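Local coordinates for pseudoalteromonas arctica PAMC 21717 (Pseudoalteromonas arctica, PDB 5YL7), which is a cold-active, subtilisin-like serine protease that probably hydrolyses peptide bonds in proteins and carries bound calcium ions, at residues P46-N51 with N114-A119; A52-G57 with A125-V130. All coordinates share one frame; numbering follows the deposited sequence.

Contact 1: P46-N51 with N114-A119. With CA (calcium ion), chain C.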
ATOM      1  N   PRO A  46      -9.727 -12.305  -5.710  1.00  7.18           N
ATOM      2  CA  PRO A  46     -11.057 -11.835  -5.285  1.00  7.04           C
ATOM      3  C   PRO A  46     -11.499 -12.440  -3.958  1.00  7.44           C
ATOM      4  O   PRO A  46     -12.565 -13.086  -3.824  1.00  8.14           O
ATOM      5  CB  PRO A  46     -11.954 -12.258  -6.468  1.00  7.69           C
ATOM      6  CG  PRO A  46     -11.349 -13.560  -6.824  1.00  7.05           C
ATOM      7  CD  PRO A  46      -9.853 -13.306  -6.809  1.00  6.89           C
ATOM      8  N   HIS A  47     -10.714 -12.187  -2.949  1.00  6.82           N
ATOM      9  CA  HIS A  47     -10.923 -12.735  -1.592  1.00  6.19           C
ATOM     10  C   HIS A  47     -12.315 -12.342  -1.150  1.00  6.06           C
ATOM     11  O   HIS A  47     -12.756 -11.192  -1.325  1.00  6.36           O
ATOM     12  CB  HIS A  47      -9.811 -12.160  -0.682  1.00  6.39           C
ATOM     13  CG  HIS A  47      -9.748 -12.776   0.677  1.00  6.19           C
ATOM     14  ND1 HIS A  47     -10.773 -12.716   1.599  1.00  6.52           N
ATOM     15  CD2 HIS A  47      -8.682 -13.352   1.264  1.00  6.66           C
ATOM     16  CE1 HIS A  47     -10.314 -13.289   2.715  1.00  6.73           C
ATOM     17  NE2 HIS A  47      -9.047 -13.674   2.532  1.00  7.05           N
ATOM     18  N   ALA A  48     -12.977 -13.261  -0.499  1.00  5.93           N
ATOM     19  CA  ALA A  48     -14.312 -12.995   0.043  1.00  6.10           C
ATOM     20  C   ALA A  48     -14.447 -11.810   0.936  1.00  6.48           C
ATOM     21  O   ALA A  48     -15.482 -11.159   1.059  1.00  7.38           O
ATOM     22  CB  ALA A  48     -14.852 -14.222   0.809  1.00  7.64           C
ATOM     23  N   ASP A  49     -13.299 -11.465   1.636  1.00  6.33           N
ATOM     24  CA  ASP A  49     -13.281 -10.320   2.550  1.00  6.17           C
ATOM     25  C   ASP A  49     -12.716  -9.031   1.951  1.00  6.24           C
ATOM     26  O   ASP A  49     -12.352  -8.115   2.630  1.00  6.94           O
ATOM     27  CB  ASP A  49     -12.559 -10.633   3.867  1.00  6.83           C
ATOM     28  CG  ASP A  49     -13.070  -9.917   5.062  1.00  7.36           C
ATOM     29  OD1 ASP A  49     -14.296  -9.621   5.114  1.00  7.44           O
ATOM     30  OD2 ASP A  49     -12.257  -9.618   6.001  1.00  6.69           O
ATOM     31  N   LEU A  50     -12.627  -9.046   0.602  1.00  6.19           N
ATOM     32  CA  LEU A  50     -12.049  -7.885  -0.147  1.00  6.00           C
ATOM     33  C   LEU A  50     -12.890  -7.516  -1.362  1.00  6.37           C
ATOM     34  O   LEU A  50     -12.983  -6.332  -1.706  1.00  6.39           O
ATOM     35  CB  LEU A  50     -10.611  -8.293  -0.589  1.00  7.25           C
ATOM     36  CG  LEU A  50      -9.835  -7.217  -1.343  1.00  7.79           C
ATOM     37  CD1 LEU A  50      -9.688  -5.940  -0.498  1.00  9.06           C
ATOM     38  CD2 LEU A  50      -8.523  -7.794  -1.788  1.00  8.91           C
ATOM     39  N   ASN A  51     -13.371  -8.517  -2.120  1.00  6.68           N
ATOM     40  CA  ASN A  51     -13.821  -8.254  -3.495  1.00  7.02           C
ATOM     41  C   ASN A  51     -14.934  -7.243  -3.601  1.00  7.06           C
ATOM     42  O   ASN A  51     -14.966  -6.540  -4.604  1.00  7.49           O
ATOM     43  CB  ASN A  51     -14.198  -9.578  -4.187  1.00  8.07           C
ATOM     44  CG  ASN A  51     -14.219  -9.440  -5.602  1.00  9.53           C
ATOM     45  OD1 ASN A  51     -15.349  -9.644  -6.241  1.00 16.14           O
ATOM     46  ND2 ASN A  51     -13.165  -9.111  -6.205  1.00  9.68           N
ATOM     47  N   ASN A 114     -18.535  -6.979   8.448  1.00  8.65           N
ATOM     48  CA  ASN A 114     -19.237  -8.089   7.811  1.00  9.34           C
ATOM     49  C   ASN A 114     -19.145  -9.387   8.607  1.00  8.44           C
ATOM     50  O   ASN A 114     -19.420 -10.453   8.094  1.00 10.55           O
ATOM     51  CB  ASN A 114     -18.833  -8.284   6.336  1.00  8.68           C
ATOM     52  CG  ASN A 114     -17.364  -8.721   6.189  1.00  7.06           C
ATOM     53  OD1 ASN A 114     -16.545  -8.517   7.106  1.00  8.70           O
ATOM     54  ND2 ASN A 114     -17.046  -9.359   5.091  1.00  8.06           N
ATOM     55  N   GLY A 115     -18.653  -9.312   9.844  1.00  9.25           N
ATOM     56  CA  GLY A 115     -18.588 -10.466  10.663  1.00  9.78           C
ATOM     57  C   GLY A 115     -17.678 -11.539  10.296  1.00 10.19           C
ATOM     58  O   GLY A 115     -17.721 -12.714  10.737  1.00 12.15           O
ATOM     59  N   GLU A 116     -16.697 -11.197   9.387  1.00 10.19           N
ATOM     60  CA  GLU A 116     -15.835 -12.147   8.741  1.00 10.46           C
ATOM     61  C   GLU A 116     -14.388 -11.573   8.688  1.00  8.00           C
ATOM     62  O   GLU A 116     -14.284 -10.393   8.372  1.00  7.77           O
ATOM     63  CB  GLU A 116     -16.275 -12.417   7.288  1.00 12.86           C
ATOM     64  CG  GLU A 116     -15.500 -13.440   6.561  1.00 15.59           C
ATOM     65  CD  GLU A 116     -16.110 -13.744   5.166  1.00 19.42           C
ATOM     66  OE1 GLU A 116     -15.438 -14.532   4.448  1.00 20.14           O
ATOM     67  OE2 GLU A 116     -17.199 -13.158   4.823  1.00 21.64           O
ATOM     68  N   GLY A 117     -13.404 -12.359   8.962  1.00  7.69           N
ATOM     69  CA  GLY A 117     -12.018 -11.950   8.613  1.00  7.41           C
ATOM     70  C   GLY A 117     -11.628 -10.705   9.352  1.00  7.24           C
ATOM     71  O   GLY A 117     -11.764 -10.528  10.574  1.00  7.32           O
ATOM     72  N   VAL A 118     -11.011  -9.792   8.585  1.00  6.71           N
ATOM     73  CA  VAL A 118     -10.340  -8.580   9.002  1.00  6.01           C
ATOM     74  C   VAL A 118     -11.058  -7.290   8.725  1.00  5.67           C
ATOM     75  O   VAL A 118     -12.147  -7.336   8.038  1.00  6.39           O
ATOM     76  CB  VAL A 118      -8.887  -8.544   8.364  1.00  6.47           C
ATOM     77  CG1 VAL A 118      -8.026  -9.685   8.851  1.00  7.21           C
ATOM     78  CG2 VAL A 118      -8.997  -8.562   6.865  1.00  6.42           C
ATOM     79  N   ALA A 119     -10.486  -6.162   9.160  1.00  5.88           N
ATOM     80  CA  ALA A 119     -10.929  -4.870   8.777  1.00  5.59           C
ATOM     81  C   ALA A 119      -9.904  -4.169   7.901  1.00  5.99           C
ATOM     82  O   ALA A 119      -8.747  -4.613   7.817  1.00  6.29           O
ATOM     83  CB  ALA A 119     -11.239  -4.047  10.025  1.00  7.89           C
TER
HETATM   84 CA    CA C 801     -14.092  -8.372   7.198  1.00  6.54          CA
HETATM   85  O   HOH W   1     -17.829 -12.238   2.187  1.00 18.60           O

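Contact 2: A52-G57 with A125-V130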
ATOM      1  N   ALA A  52     -15.801  -7.132  -2.649  1.00  6.86           N
ATOM      2  CA  ALA A  52     -16.837  -6.117  -2.776  1.00  7.96           C
ATOM      3  C   ALA A  52     -16.336  -4.696  -2.888  1.00  7.81           C
ATOM      4  O   ALA A  52     -17.014  -3.775  -3.304  1.00  9.88           O
ATOM      5  CB  ALA A  52     -17.829  -6.167  -1.655  1.00  9.18           C
ATOM      6  N   ASN A  53     -15.057  -4.466  -2.368  1.00  6.41           N
ATOM      7  CA  ASN A  53     -14.441  -3.160  -2.435  1.00  6.34           C
ATOM      8  C   ASN A  53     -13.483  -3.029  -3.558  1.00  6.93           C
ATOM      9  O   ASN A  53     -12.744  -1.992  -3.627  1.00  7.88           O
ATOM     10  CB  ASN A  53     -13.768  -2.825  -1.094  1.00  6.64           C
ATOM     11  CG  ASN A  53     -14.729  -2.478  -0.013  1.00  8.96           C
ATOM     12  OD1 ASN A  53     -15.941  -2.297  -0.308  1.00 10.62           O
ATOM     13  ND2 ASN A  53     -14.269  -2.409   1.228  1.00  9.54           N
ATOM     14  N   ILE A  54     -13.416  -3.931  -4.504  1.00  6.46           N
ATOM     15  CA  ILE A  54     -12.540  -3.876  -5.692  1.00  7.07           C
ATOM     16  C   ILE A  54     -13.309  -3.318  -6.886  1.00  8.44           C
ATOM     17  O   ILE A  54     -14.447  -3.808  -7.142  1.00 10.75           O
ATOM     18  CB  ILE A  54     -11.968  -5.258  -5.971  1.00  8.04           C
ATOM     19  CG1 ILE A  54     -11.054  -5.734  -4.887  1.00  8.81           C
ATOM     20  CG2 ILE A  54     -11.318  -5.352  -7.361  1.00  9.58           C
ATOM     21  CD1 ILE A  54      -9.741  -5.045  -4.808  1.00 11.43           C
ATOM     22  N   LEU A  55     -12.758  -2.388  -7.578  1.00  6.84           N
ATOM     23  CA  LEU A  55     -13.233  -1.842  -8.841  1.00  7.03           C
ATOM     24  C   LEU A  55     -12.441  -2.440  -9.972  1.00  7.44           C
ATOM     25  O   LEU A  55     -11.367  -3.008  -9.801  1.00  7.54           O
ATOM     26  CB  LEU A  55     -13.074  -0.333  -8.859  1.00  8.27           C
ATOM     27  CG  LEU A  55     -14.011   0.420  -7.952  1.00  9.25           C
ATOM     28  CD1 LEU A  55     -13.527   1.862  -7.840  1.00 11.16           C
ATOM     29  CD2 LEU A  55     -15.420   0.360  -8.581  1.00 11.19           C
ATOM     30  N   PRO A  56     -12.910  -2.351 -11.227  1.00  7.64           N
ATOM     31  CA  PRO A  56     -12.116  -2.723 -12.334  1.00  7.72           C
ATOM     32  C   PRO A  56     -10.790  -1.963 -12.349  1.00  6.83           C
ATOM     33  O   PRO A  56     -10.714  -0.797 -11.976  1.00  7.63           O
ATOM     34  CB  PRO A  56     -12.951  -2.239 -13.565  1.00  9.14           C
ATOM     35  CG  PRO A  56     -14.347  -2.310 -13.068  1.00 10.71           C
ATOM     36  CD  PRO A  56     -14.232  -1.867 -11.623  1.00  8.66           C
ATOM     37  N   GLY A  57      -9.749  -2.630 -12.797  1.00  6.73           N
ATOM     38  CA  GLY A  57      -8.380  -2.059 -12.870  1.00  6.29           C
ATOM     39  C   GLY A  57      -7.731  -2.302 -14.160  1.00  5.40           C
ATOM     40  O   GLY A  57      -8.371  -2.358 -15.229  1.00  7.23           O
ATOM     41  N   ALA A 125     -13.895   3.019   1.301  1.00  6.98           N
ATOM     42  CA  ALA A 125     -13.299   3.379   0.026  1.00  6.20           C
ATOM     43  C   ALA A 125     -13.427   2.211  -0.902  1.00  7.08           C
ATOM     44  O   ALA A 125     -13.802   1.103  -0.540  1.00  7.67           O
ATOM     45  CB  ALA A 125     -11.853   3.798   0.221  1.00  6.56           C
ATOM     46  N   LYS A 126     -12.974   2.389  -2.141  1.00  6.70           N
ATOM     47  CA  LYS A 126     -12.839   1.338  -3.106  1.00  7.31           C
ATOM     48  C   LYS A 126     -11.425   1.314  -3.674  1.00  6.19           C
ATOM     49  O   LYS A 126     -10.765   2.416  -3.743  1.00  6.95           O
ATOM     50  CB  LYS A 126     -13.790   1.507  -4.277  1.00  9.62           C
ATOM     51  CG  LYS A 126     -15.215   1.513  -3.879  1.00 12.96           C
ATOM     52  CD  LYS A 126     -15.687   0.152  -3.478  1.00 16.41           C
ATOM     53  CE  LYS A 126     -17.234  -0.017  -3.730  1.00 21.43           C
ATOM     54  NZ  LYS A 126     -17.977   0.776  -2.772  1.00 24.36           N
ATOM     55  N   VAL A 127     -10.944   0.135  -4.016  1.00  5.83           N
ATOM     56  CA  VAL A 127      -9.589  -0.059  -4.540  1.00  6.07           C
ATOM     57  C   VAL A 127      -9.639  -0.369  -6.023  1.00  6.75           C
ATOM     58  O   VAL A 127     -10.384  -1.269  -6.454  1.00  6.00           O
ATOM     59  CB  VAL A 127      -8.866  -1.142  -3.813  1.00  6.58           C
ATOM     60  CG1 VAL A 127      -7.587  -1.633  -4.529  1.00  6.75           C
ATOM     61  CG2 VAL A 127      -8.511  -0.703  -2.414  1.00  7.73           C
ATOM     62  N   VAL A 128      -8.812   0.364  -6.770  1.00  5.26           N
ATOM     63  CA  VAL A 128      -8.538   0.021  -8.195  1.00  5.82           C
ATOM     64  C   VAL A 128      -7.236  -0.718  -8.201  1.00  5.28           C
ATOM     65  O   VAL A 128      -6.163  -0.153  -7.869  1.00  5.38           O
ATOM     66  CB  VAL A 128      -8.464   1.264  -9.075  1.00  5.72           C
ATOM     67  CG1 VAL A 128      -7.956   0.998 -10.454  1.00  5.90           C
ATOM     68  CG2 VAL A 128      -9.811   1.931  -9.126  1.00  6.58           C
ATOM     69  N   PRO A 129      -7.204  -1.976  -8.551  1.00  5.23           N
ATOM     70  CA  PRO A 129      -5.997  -2.731  -8.637  1.00  5.42           C
ATOM     71  C   PRO A 129      -5.263  -2.470  -9.920  1.00  4.60           C
ATOM     72  O   PRO A 129      -5.846  -2.587 -10.989  1.00  5.37           O
ATOM     73  CB  PRO A 129      -6.466  -4.187  -8.572  1.00  6.21           C
ATOM     74  CG  PRO A 129      -7.830  -4.139  -9.219  1.00  6.48           C
ATOM     75  CD  PRO A 129      -8.406  -2.795  -8.870  1.00  5.84           C
ATOM     76  N   VAL A 130      -4.021  -2.018  -9.843  1.00  4.96           N
ATOM     77  CA  VAL A 130      -3.179  -1.755 -11.008  1.00  5.22           C
ATOM     78  C   VAL A 130      -2.039  -2.679 -10.922  1.00  4.99           C
ATOM     79  O   VAL A 130      -1.145  -2.543 -10.065  1.00  6.01           O
ATOM     80  CB  VAL A 130      -2.785  -0.270 -11.085  1.00  5.50           C
ATOM     81  CG1 VAL A 130      -2.028  -0.006 -12.382  1.00  6.52           C
ATOM     82  CG2 VAL A 130      -3.990   0.614 -10.996  1.00  6.05           C
TER
HETATM   83  O   HOH W   2     -16.660   0.430  -0.312  1.00 16.13           O

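Contact 1: P46-N51 with N114-A119
The carboxylate of D49 meets the amide of N114 directly, beside a calcium ion that both bind, and the two flat groups are nearly coplanar, their planes 3° apart. D49 holds the ion with both oxygens, OD1 at 2.4 Å and OD2 at 2.5 Å from the calcium. The amide of N114 splits its work: OD1 lies 2.5 Å from the calcium, while ND2 donates to D49 OD1 at 2.8 Å. D49 OD1 lies close to the N114 amide plane and is met nearly along its C-O axis. Having CG between the backbone N and the carbonyl carbon (chi1 66°) brings the N114 amide to this place.

D49 OD2 is gripped from the other segment as well, by the backbone N of V118 at 2.9 Å, but the 137° angle at hydrogen shows a bent bond. Each carboxylate oxygen therefore has one N-H besides the ion, which fixes the rotation of the group. Behind it, H47 ND1 accepts from D49 N in the ring plane. E116 gives its main-chain O to the calcium, whereas its extended side chain passes A48, with OE1 3.7 Å from A48 CB and OE2 linked to A48 O through a water. Together with V118 O, D5 OD2 and V111 O, these ligands form a site whose ligand pattern is consistent with the high-affinity calcium site of subtilisins, with D5 probably in the place of their N-terminal glutamine.

Contact 2: A52-G57 with A125-V130
K126 lays its side chain across those of L55 and N53, each crossing being close to a right angle. From the start, K126 CB abuts L55 CD1 at 3.6 Å. The chain then bends at chi2 (-72°), and CD reaches the backbone of N53, 3.6 Å from N53 O. Next, CE passes A52 O at 3.8 Å, and a second bend at chi4 carries NZ to a water, to which it donates at 2.8 Å. That water also contacts N53 OD1 and A125 O, while N53 ND2 donates to A109 O. A leucine at N53 would probably leave A109 O without this donor and the water without one of its anchors.

Beside the lysine the backbones join at a single bridge between I54 and V127. V127 N donates to N53 O at 2.8 Å with an almost straight 173°, and V127 O accepts from L55 N at 2.9 Å. Segment 52-57 thus runs beside strand 126-131 just before strand 58-59, the parallel edge strand next to it. Strand 36-41 flanks 126-131 across from that edge; V127 packs on V108 and A109 of helix 100-109, and V128 on W149 of helix 140-150.

Contacts 1 and 2 draw on the same two connections, the loop between strands 36-41 and 58-59 and the chain from helix 100-109 into strand 126-131, and their segments alternate along the sequence. Their centres lie about 14 Å apart. Contact 1 is centred about 17 Å from the middle of the chain and joins loop to loop; contact 2, at about 13 Å, joins a loop to the large parallel sheet. Both are only partly buried, but contact 2 covers more surface, 482 against 217 Å². Polar and ionic ligands to a metal dominate the outer contact, whereas main-chain bonds and apolar side chains carry the inner one.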